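Local coordinates for protein mannose-6-phosphate isomerase (Helicobacter pylori, PDB 2QH5) that probably transfers a guanylyl group from GTP to alpha-D-mannose 1-phosphate, making GDP-alpha-D-mannose and diphosphate, through the nucleotidyltransferase domain that this chain comprises, at residues K32-H36 against K37-E41; K61-F64 against L65-E69; G196-L199 against D200-K204; I209-G212 against C213-A216. All coordinates share one frame; numbering follows the deposited sequence. Where two conformers were deposited one is given.

Contact 1: K32-H36 against K37-E41; sequences KLFDH and KSLFE
A type I' beta turn from Phe34 to Lys37 runs straight into the capping box that starts helix 39-48. Lys37 N closes the turn on Phe34 O at 3.2 Å; the return bond, Phe34 N to Lys37 O, is weak. The Phe34 ring reaches Leu39, its CE2 meeting the branch carbon CG of Leu39 at 3.7 Å, the two side chains crossing obliquely. The rest of the contact is polar. In one of the two conformers deposited for Ser38, OG accepts from Glu41 N at 3.2 Å with a nearly straight bond (168°), and in that conformer it is also hydrogen-bonded to Glu69 of helix 63-69. Glu41 completes the box: with chi1 at 67°, its extended chain runs back to the helix start, where OE1 takes a weak bond from Ser38 N at 3.3 Å. Lys32, bent at chi3, comes across that carboxylate at about a right angle; its CE lies 3.3 Å from Glu41 OE1, closer than NZ in a long salt bridge of 3.6 Å. A buried carboxylate oxygen thus has two weak partners, a backbone N-H and an ammonium, which together would probably favour its charged form.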
loop_
_atom_site.group_PDB
_atom_site.type_symbol
_atom_site.label_atom_id
_atom_site.label_comp_id
_atom_site.label_asym_id
_atom_site.label_seq_id
_atom_site.Cartn_x
_atom_site.Cartn_y
_atom_site.Cartn_z
ATOM N N LYS A 32 -20.725 -4.939 2.418
ATOM C CA LYS A 32 -20.615 -6.399 2.510
ATOM C C LYS A 32 -21.296 -7.132 1.342
ATOM O O LYS A 32 -21.964 -8.157 1.537
ATOM C CB LYS A 32 -21.177 -6.889 3.852
ATOM C CG LYS A 32 -20.832 -6.002 5.041
ATOM C CD LYS A 32 -21.031 -6.719 6.367
ATOM C CE LYS A 32 -19.974 -7.796 6.579
ATOM N NZ LYS A 32 -19.759 -8.127 8.011
ATOM N N LEU A 33 -21.092 -6.618 0.132
ATOM C CA LEU A 33 -21.817 -7.074 -1.051
ATOM C C LEU A 33 -21.303 -8.386 -1.651
ATOM O O LEU A 33 -22.091 -9.198 -2.143
ATOM C CB LEU A 33 -21.837 -5.966 -2.111
ATOM C CG LEU A 33 -23.057 -5.033 -2.148
ATOM C CD1 LEU A 33 -23.339 -4.350 -0.810
ATOM C CD2 LEU A 33 -22.916 -3.998 -3.256
ATOM N N PHE A 34 -19.989 -8.590 -1.604
ATOM C CA PHE A 34 -19.357 -9.756 -2.226
ATOM C C PHE A 34 -19.523 -11.027 -1.395
ATOM O O PHE A 34 -18.614 -11.427 -0.656
ATOM C CB PHE A 34 -17.880 -9.474 -2.513
ATOM C CG PHE A 34 -17.662 -8.327 -3.452
ATOM C CD1 PHE A 34 -17.839 -8.489 -4.819
ATOM C CD2 PHE A 34 -17.298 -7.080 -2.968
ATOM C CE1 PHE A 34 -17.647 -7.429 -5.692
ATOM C CE2 PHE A 34 -17.108 -6.015 -3.834
ATOM C CZ PHE A 34 -17.281 -6.190 -5.198
ATOM N N ASP A 35 -20.692 -11.650 -1.551
ATOM C CA ASP A 35 -21.112 -12.826 -0.781
ATOM C C ASP A 35 -20.939 -12.622 0.725
ATOM O O ASP A 35 -20.061 -13.224 1.353
ATOM C CB ASP A 35 -20.404 -14.102 -1.263
ATOM C CG ASP A 35 -21.108 -15.369 -0.803
ATOM O OD1 ASP A 35 -22.308 -15.539 -1.119
ATOM O OD2 ASP A 35 -20.462 -16.199 -0.126
ATOM N N HIS A 36 -21.776 -11.741 1.275
ATOM C CA HIS A 36 -21.790 -11.376 2.704
ATOM C C HIS A 36 -20.525 -10.654 3.195
ATOM O O HIS A 36 -20.480 -10.184 4.335
ATOM C CB HIS A 36 -22.101 -12.590 3.603
ATOM C CG HIS A 36 -23.294 -13.385 3.167
ATOM N ND1 HIS A 36 -24.582 -12.899 3.243
ATOM C CD2 HIS A 36 -23.395 -14.639 2.664
ATOM C CE1 HIS A 36 -25.424 -13.816 2.797
ATOM N NE2 HIS A 36 -24.729 -14.882 2.441
ATOM N N LYS A 37 -19.512 -10.558 2.333
ATOM C CA LYS A 37 -18.215 -10.002 2.719
ATOM C C LYS A 37 -17.857 -8.724 1.957
ATOM O O LYS A 37 -18.319 -8.499 0.835
ATOM C CB LYS A 37 -17.111 -11.055 2.575
ATOM C CG LYS A 37 -17.289 -12.258 3.496
ATOM C CD LYS A 37 -15.971 -12.957 3.791
ATOM C CE LYS A 37 -16.147 -14.032 4.857
ATOM N NZ LYS A 37 -14.842 -14.605 5.306
ATOM N N SER A 38 -17.036 -7.891 2.595
ATOM C CA SER A 38 -16.599 -6.623 2.013
ATOM C C SER A 38 -15.191 -6.729 1.437
ATOM O O SER A 38 -14.430 -7.638 1.791
ATOM C CB SER A 38 -16.642 -5.510 3.064
ATOM O OG SER A 38 -15.693 -5.742 4.091
ATOM N N LEU A 39 -14.852 -5.799 0.544
ATOM C CA LEU A 39 -13.503 -5.729 -0.031
ATOM C C LEU A 39 -12.451 -5.621 1.064
ATOM O O LEU A 39 -11.437 -6.323 1.028
ATOM C CB LEU A 39 -13.380 -4.532 -0.966
ATOM C CG LEU A 39 -13.987 -4.695 -2.353
ATOM C CD1 LEU A 39 -13.961 -3.365 -3.111
ATOM C CD2 LEU A 39 -13.245 -5.783 -3.115
ATOM N N PHE A 40 -12.724 -4.749 2.037
ATOM C CA PHE A 40 -11.889 -4.552 3.213
ATOM C C PHE A 40 -11.572 -5.852 3.964
ATOM O O PHE A 40 -10.402 -6.149 4.207
ATOM C CB PHE A 40 -12.525 -3.512 4.157
ATOM C CG PHE A 40 -11.787 -3.341 5.461
ATOM C CD1 PHE A 40 -10.665 -2.526 5.537
ATOM C CD2 PHE A 40 -12.214 -4.004 6.609
ATOM C CE1 PHE A 40 -9.976 -2.387 6.730
ATOM C CE2 PHE A 40 -11.530 -3.864 7.802
ATOM C CZ PHE A 40 -10.411 -3.059 7.865
ATOM N N GLU A 41 -12.592 -6.628 4.328
ATOM C CA GLU A 41 -12.342 -7.883 5.051
ATOM C C GLU A 41 -11.743 -8.982 4.170
ATOM O O GLU A 41 -11.032 -9.858 4.662
ATOM C CB GLU A 41 -13.593 -8.381 5.777
ATOM C CG GLU A 41 -14.723 -8.831 4.887
ATOM C CD GLU A 41 -15.910 -9.318 5.686
ATOM O OE1 GLU A 41 -16.892 -8.553 5.801
ATOM O OE2 GLU A 41 -15.850 -10.454 6.216
#

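Contact 2: K61-F64 against L65-E69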
loop_
_atom_site.group_PDB
_atom_site.type_symbol
_atom_site.label_atom_id
_atom_site.label_comp_id
_atom_site.label_asym_id
_atom_site.label_seq_id
_atom_site.Cartn_x
_atom_site.Cartn_y
_atom_site.Cartn_z
ATOM N N LYS A 61 -13.266 8.304 11.421
ATOM C CA LYS A 61 -14.718 8.144 11.284
ATOM C C LYS A 61 -15.111 6.676 11.154
ATOM O O LYS A 61 -16.151 6.265 11.674
ATOM C CB LYS A 61 -15.257 8.877 10.054
ATOM C CG LYS A 61 -15.169 10.387 10.081
ATOM C CD LYS A 61 -15.630 10.947 8.737
ATOM C CE LYS A 61 -15.058 12.337 8.441
ATOM N NZ LYS A 61 -15.932 13.450 8.925
ATOM N N HIS A 62 -14.285 5.896 10.453
ATOM C CA HIS A 62 -14.648 4.521 10.102
ATOM C C HIS A 62 -13.997 3.465 10.975
ATOM O O HIS A 62 -14.165 2.276 10.718
ATOM C CB HIS A 62 -14.371 4.229 8.620
ATOM C CG HIS A 62 -14.702 5.370 7.712
ATOM N ND1 HIS A 62 -13.760 5.978 6.910
ATOM C CD2 HIS A 62 -15.862 6.034 7.498
ATOM C CE1 HIS A 62 -14.328 6.962 6.235
ATOM N NE2 HIS A 62 -15.603 7.017 6.573
ATOM N N TYR A 63 -13.267 3.890 12.008
ATOM C CA TYR A 63 -12.559 2.945 12.877
ATOM C C TYR A 63 -13.467 1.792 13.302
ATOM O O TYR A 63 -13.164 0.625 13.040
ATOM C CB TYR A 63 -11.953 3.639 14.110
ATOM C CG TYR A 63 -11.434 2.651 15.138
ATOM C CD1 TYR A 63 -12.103 2.436 16.340
ATOM C CD2 TYR A 63 -10.290 1.901 14.891
ATOM C CE1 TYR A 63 -11.633 1.505 17.270
ATOM C CE2 TYR A 63 -9.817 0.980 15.809
ATOM C CZ TYR A 63 -10.485 0.787 16.995
ATOM O OH TYR A 63 -9.999 -0.130 17.896
ATOM N N PHE A 64 -14.591 2.130 13.930
ATOM C CA PHE A 64 -15.492 1.127 14.498
ATOM C C PHE A 64 -16.219 0.295 13.447
ATOM O O PHE A 64 -16.562 -0.864 13.695
ATOM C CB PHE A 64 -16.471 1.780 15.476
ATOM C CG PHE A 64 -15.794 2.395 16.670
ATOM C CD1 PHE A 64 -15.521 1.627 17.809
ATOM C CD2 PHE A 64 -15.403 3.733 16.644
ATOM C CE1 PHE A 64 -14.879 2.192 18.905
ATOM C CE2 PHE A 64 -14.760 4.321 17.730
ATOM C CZ PHE A 64 -14.493 3.542 18.870
ATOM N N LEU A 65 -16.435 0.890 12.274
ATOM C CA LEU A 65 -16.911 0.153 11.107
ATOM C C LEU A 65 -15.890 -0.921 10.676
ATOM O O LEU A 65 -16.243 -2.093 10.489
ATOM C CB LEU A 65 -17.216 1.130 9.961
ATOM C CG LEU A 65 -17.791 0.600 8.645
ATOM C CD1 LEU A 65 -18.982 -0.302 8.901
ATOM C CD2 LEU A 65 -18.183 1.760 7.747
ATOM N N ALA A 66 -14.628 -0.512 10.543
ATOM C CA ALA A 66 -13.540 -1.408 10.181
ATOM C C ALA A 66 -13.362 -2.532 11.208
ATOM O O ALA A 66 -13.286 -3.709 10.848
ATOM C CB ALA A 66 -12.255 -0.617 10.036
ATOM N N LEU A 67 -13.315 -2.151 12.482
ATOM C CA LEU A 67 -13.087 -3.082 13.581
ATOM C C LEU A 67 -14.213 -4.109 13.666
ATOM O O LEU A 67 -13.986 -5.260 14.049
ATOM C CB LEU A 67 -12.985 -2.309 14.894
ATOM C CG LEU A 67 -11.962 -2.666 15.977
ATOM C CD1 LEU A 67 -12.487 -2.151 17.306
ATOM C CD2 LEU A 67 -11.640 -4.156 16.082
ATOM N N GLU A 68 -15.419 -3.689 13.294
ATOM C CA GLU A 68 -16.585 -4.569 13.291
ATOM C C GLU A 68 -16.474 -5.660 12.231
ATOM O O GLU A 68 -16.848 -6.811 12.474
ATOM C CB GLU A 68 -17.862 -3.756 13.063
ATOM C CG GLU A 68 -19.151 -4.470 13.445
ATOM C CD GLU A 68 -20.347 -3.535 13.443
ATOM O OE1 GLU A 68 -20.865 -3.238 14.542
ATOM O OE2 GLU A 68 -20.758 -3.084 12.350
ATOM N N GLU A 69 -15.952 -5.295 11.062
ATOM C CA GLU A 69 -15.914 -6.200 9.913
ATOM C C GLU A 69 -14.818 -7.257 9.971
ATOM O O GLU A 69 -14.857 -8.237 9.230
ATOM C CB GLU A 69 -15.829 -5.406 8.615
ATOM C CG GLU A 69 -17.172 -4.865 8.200
ATOM C CD GLU A 69 -17.099 -3.959 6.996
ATOM O OE1 GLU A 69 -17.925 -3.032 6.915
ATOM O OE2 GLU A 69 -16.219 -4.166 6.136
#
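Tyr63 and Leu67 sit one turn apart on helix 63-69, the connecting helix of the beta-alpha-beta unit that runs from strand 53-59 to strand 78-84. The backbone bonds come first. Ala66 N donates to His62 O at 2.8 Å and Leu67 N to Tyr63 O, also at 2.8 Å, both nearly straight. The third, Glu68 N to Phe64 O, is longer at 3.1 Å and less straight, with an N-H...O angle of 139°.

The apolar contact belongs to Tyr63 and Leu67, whose side chains run alongside each other. Chi1 of 170° swings the Tyr63 ring beside its own carbonyl, along the helix toward Leu67. Leu67 CB lies over one face of that ring, and the branch carries on to its far end, where Leu67 CD1 is 3.6 Å from Tyr63 CZ. The aromatic pairing is between neighbours in sequence: the Tyr63 ring turns its edge to Phe64, with Tyr63 CD1 3.4 Å above the middle of the Phe64 ring. Beyond the helix, Phe81 meets the Tyr63 ring edge-to-face, while Phe226 does the same with Phe64. Ala66 touches Phe40 of helix 39-48.

What remains is the phenol oxygen. Tyr63 OH is buried with no polar partner anywhere in the model, and its close neighbour across the turn is the methyl carbon Leu67 CD1, at 3.3 Å.

Contact 3: G196-L199 against D200-K204; sequences GVFL and DELKK
Asp200 sits one turn beyond Gly196 on helix 195-205. Its N donates to Gly196 O at 2.9 Å, and its side chain folds back over the same carbonyl: with chi1 at -75° the carboxylate carbon CG is 3.1 Å from Gly196 O. Both carboxylate oxygens are acceptors facing an acceptor, probably a mildly unfavourable pairing that solvent at this exposed site can screen. Next comes Glu201, whose N bonds to Val197 O at 2.8 Å. CB and CG lie against that oxygen too, before a bend at chi2 sends the carboxylate away, where OE2 is hydrogen-bonded to Ser254. Leu202 turns inward. Its N reaches Phe198 O, and its methyl CD2 approaches Phe198 CE1 obliquely at 3.9 Å. Lys203 N then continues the ladder to Leu199 O at 3.0 Å. Lys204 ends the walk: its N bonds to Asp200 O, and its NZ turns back to Glu201 OE1 in a salt bridge of 2.9 Å. Around the helix, Phe198 stacks on Phe193 of strand 184-194 and touches Ile94 and Ala98 of helix 90-99 and Leu250 of helix 246-251, while Val197 and Glu201 rest on Leu138 of strand 138-144.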
loop_
_atom_site.group_PDB
_atom_site.type_symbol
_atom_site.label_atom_id
_atom_site.label_comp_id
_atom_site.label_asym_id
_atom_site.label_seq_id
_atom_site.Cartn_x
_atom_site.Cartn_y
_atom_site.Cartn_z
ATOM N N GLY A 196 13.291 0.324 6.432
ATOM C CA GLY A 196 14.523 1.108 6.362
ATOM C C GLY A 196 14.928 1.583 4.983
ATOM O O GLY A 196 15.241 2.761 4.810
ATOM N N VAL A 197 14.933 0.676 4.003
ATOM C CA VAL A 197 15.222 1.057 2.616
ATOM C C VAL A 197 14.148 1.971 2.029
ATOM O O VAL A 197 14.474 2.911 1.290
ATOM C CB VAL A 197 15.549 -0.175 1.680
ATOM C CG1 VAL A 197 15.262 -1.476 2.370
ATOM C CG2 VAL A 197 14.837 -0.091 0.309
ATOM N N PHE A 198 12.882 1.720 2.370
ATOM C CA PHE A 198 11.821 2.650 1.986
ATOM C C PHE A 198 12.102 4.064 2.512
ATOM O O PHE A 198 12.000 5.035 1.764
ATOM C CB PHE A 198 10.436 2.204 2.452
ATOM C CG PHE A 198 9.379 3.246 2.228
ATOM C CD1 PHE A 198 9.033 4.135 3.234
ATOM C CD2 PHE A 198 8.774 3.379 0.985
ATOM C CE1 PHE A 198 8.091 5.111 3.025
ATOM C CE2 PHE A 198 7.822 4.358 0.765
ATOM C CZ PHE A 198 7.480 5.231 1.783
ATOM N N LEU A 199 12.446 4.172 3.794
ATOM C CA LEU A 199 12.710 5.478 4.391
ATOM C C LEU A 199 13.990 6.118 3.863
ATOM O O LEU A 199 14.112 7.346 3.856
ATOM C CB LEU A 199 12.721 5.392 5.921
ATOM C CG LEU A 199 11.375 4.999 6.547
ATOM C CD1 LEU A 199 11.531 4.608 8.009
ATOM C CD2 LEU A 199 10.327 6.099 6.377
ATOM N N ASP A 200 14.937 5.290 3.422
ATOM C CA ASP A 200 16.179 5.784 2.828
ATOM C C ASP A 200 15.921 6.330 1.433
ATOM O O ASP A 200 16.442 7.383 1.063
ATOM C CB ASP A 200 17.231 4.680 2.770
ATOM C CG ASP A 200 17.848 4.387 4.124
ATOM O OD1 ASP A 200 18.622 3.408 4.227
ATOM O OD2 ASP A 200 17.561 5.131 5.086
ATOM N N GLU A 201 15.109 5.608 0.664
ATOM C CA GLU A 201 14.726 6.042 -0.676
ATOM C C GLU A 201 13.897 7.311 -0.632
ATOM O O GLU A 201 14.039 8.178 -1.496
ATOM C CB GLU A 201 13.954 4.945 -1.405
ATOM C CG GLU A 201 14.837 3.842 -1.979
ATOM C CD GLU A 201 15.761 4.347 -3.072
ATOM O OE1 GLU A 201 16.985 4.398 -2.814
ATOM O OE2 GLU A 201 15.266 4.709 -4.175
ATOM N N LEU A 202 13.034 7.422 0.375
ATOM C CA LEU A 202 12.249 8.636 0.554
ATOM C C LEU A 202 13.157 9.806 0.935
ATOM O O LEU A 202 12.957 10.908 0.454
ATOM C CB LEU A 202 11.130 8.441 1.583
ATOM C CG LEU A 202 9.895 9.355 1.498
ATOM C CD1 LEU A 202 9.199 9.318 0.145
ATOM C CD2 LEU A 202 8.921 8.936 2.551
ATOM N N LYS A 203 14.164 9.563 1.772
ATOM C CA LYS A 203 15.125 10.616 2.112
ATOM C C LYS A 203 15.793 11.185 0.857
ATOM O O LYS A 203 15.833 12.402 0.671
ATOM C CB LYS A 203 16.182 10.103 3.089
ATOM C CG LYS A 203 16.878 11.203 3.884
ATOM C CD LYS A 203 17.592 10.618 5.102
ATOM C CE LYS A 203 18.377 11.684 5.864
ATOM N NZ LYS A 203 19.692 11.985 5.207
ATOM N N LYS A 204 16.286 10.290 0.000
ATOM C CA LYS A 204 16.920 10.658 -1.259
ATOM C C LYS A 204 16.015 11.454 -2.193
ATOM O O LYS A 204 16.433 12.468 -2.750
ATOM C CB LYS A 204 17.403 9.411 -2.009
ATOM C CG LYS A 204 18.730 8.834 -1.525
ATOM C CD LYS A 204 19.591 8.308 -2.691
ATOM C CE LYS A 204 19.164 6.923 -3.184
ATOM N NZ LYS A 204 19.418 5.839 -2.183
#

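Contact 4: I209-G212 against C213-A216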
loop_
_atom_site.group_PDB
_atom_site.type_symbol
_atom_site.label_atom_id
_atom_site.label_comp_id
_atom_site.label_asym_id
_atom_site.label_seq_id
_atom_site.Cartn_x
_atom_site.Cartn_y
_atom_site.Cartn_z
ATOM N N ILE A 209 9.172 15.411 2.293
ATOM C CA ILE A 209 7.984 14.615 2.569
ATOM C C ILE A 209 8.288 13.687 3.736
ATOM O O ILE A 209 7.445 13.457 4.599
ATOM C CB ILE A 209 7.525 13.867 1.298
ATOM C CG1 ILE A 209 7.036 14.896 0.279
ATOM C CG2 ILE A 209 6.449 12.817 1.597
ATOM C CD1 ILE A 209 5.782 14.487 -0.442
ATOM N N LEU A 210 9.519 13.188 3.773
ATOM C CA LEU A 210 10.001 12.431 4.914
ATOM C C LEU A 210 10.110 13.329 6.146
ATOM O O LEU A 210 9.750 12.919 7.248
ATOM C CB LEU A 210 11.346 11.766 4.602
ATOM C CG LEU A 210 11.994 11.015 5.771
ATOM C CD1 LEU A 210 11.174 9.804 6.191
ATOM C CD2 LEU A 210 13.399 10.608 5.437
ATOM N N LYS A 211 10.594 14.552 5.937
ATOM C CA LYS A 211 10.734 15.563 6.988
ATOM C C LYS A 211 9.395 15.851 7.657
ATOM O O LYS A 211 9.277 15.774 8.880
ATOM C CB LYS A 211 11.296 16.859 6.389
ATOM C CG LYS A 211 12.036 17.757 7.364
ATOM C CD LYS A 211 13.419 17.197 7.696
ATOM C CE LYS A 211 14.037 17.921 8.887
ATOM N NZ LYS A 211 15.175 17.157 9.459
ATOM N N GLY A 212 8.392 16.165 6.838
ATOM C CA GLY A 212 7.038 16.445 7.310
ATOM C C GLY A 212 6.390 15.294 8.058
ATOM O O GLY A 212 5.678 15.508 9.043
ATOM N N CYS A 213 6.632 14.072 7.590
ATOM C CA CYS A 213 6.147 12.881 8.285
ATOM C C CYS A 213 6.879 12.645 9.606
ATOM O O CYS A 213 6.271 12.196 10.569
ATOM C CB CYS A 213 6.257 11.645 7.391
ATOM S SG CYS A 213 4.904 11.474 6.240
ATOM N N GLU A 214 8.174 12.956 9.640
ATOM C CA GLU A 214 8.997 12.801 10.845
ATOM C C GLU A 214 8.531 13.684 12.003
ATOM O O GLU A 214 8.527 13.246 13.155
ATOM C CB GLU A 214 10.476 13.079 10.541
ATOM C CG GLU A 214 11.246 11.897 9.934
ATOM C CD GLU A 214 12.637 12.283 9.420
ATOM O OE1 GLU A 214 12.838 13.459 9.026
ATOM O OE2 GLU A 214 13.532 11.405 9.412
ATOM N N ARG A 215 8.141 14.920 11.698
ATOM C CA ARG A 215 7.622 15.827 12.724
ATOM C C ARG A 215 6.157 15.554 13.064
ATOM O O ARG A 215 5.730 15.801 14.185
ATOM C CB ARG A 215 7.822 17.301 12.342
ATOM C CG ARG A 215 7.335 17.673 10.950
ATOM C CD ARG A 215 7.130 19.177 10.793
ATOM N NE ARG A 215 5.797 19.582 11.241
ATOM C CZ ARG A 215 5.537 20.177 12.404
ATOM N NH1 ARG A 215 6.520 20.457 13.254
ATOM N NH2 ARG A 215 4.285 20.497 12.715
ATOM N N ALA A 216 5.390 15.057 12.096
ATOM C CA ALA A 216 4.001 14.684 12.344
ATOM C C ALA A 216 3.966 13.493 13.300
ATOM O O ALA A 216 3.204 13.481 14.262
ATOM C CB ALA A 216 3.290 14.356 11.047
#
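Glu214, Cys213 and Gly212 carry most of this contact, which spans the last turns of helix 207-216, with Leu210 and Ile209 meeting the first two from one turn earlier. Glu214 N donates to Leu210 O at 2.9 Å, and the side chain leaves in the same direction: chi1 of -82° sets CG beside the backbone N, and CG comes within 3.2 Å of Leu210 O. From there the extended chain carries the carboxylate across the leucine, so that Glu214 CD rests 3.9 Å from the branch carbon CG of Leu210. Lys211 also lies near this carboxylate. The aliphatic part of the lysine passes near OE1, but its NZ stays 4.4 Å from Glu214 OE1, beyond a salt bridge.

Cys213 faces inward. Its N bonds to Ile209 O at 3.2 Å, and SG, on the same side as that N, lies 3.6 Å from the same oxygen. The thiol side is covered by helix 90-99 through Asn92, Ala95 and Leu96.

Gly212 takes part through its backbone. Its O accepts from Ala216 N at 3.1 Å and also has Arg215 CG against it at 3.3 Å, because chi1 of 51° sets that carbon between the arginine's own N and carbonyl. The guanidinium then leads off to a long, weak ion pair with Asp240.

The side of the helix bearing Lys211 and Glu214 is therefore held mainly by backbone bonds, with the Glu214 carboxylate lying against aliphatic carbons of Leu210 and Lys211, and the opposite charges probably add only a modest attraction.

Overall arrangement
The four contacts follow one another along the chain and form two pairs within the nucleotidyltransferase domain. Contacts 1 and 2, centres 14 Å apart, join the start of helix 39-48 to helix 63-69, where Glu41 CB packs on Glu69 O at 3.7 Å. Contacts 3 and 4, centres 12 Å apart, lie on the successive helices 195-205 and 207-216, which touch where Lys203 CB meets Leu210 CD2. Contacts 1 and 3 stand on opposite sides of the chain's centre, their centres about 35 Å apart, with the mixed beta-sheet between the pairs. Helices thus pack on both sides of the sheet, as expected for a GT-A type fold.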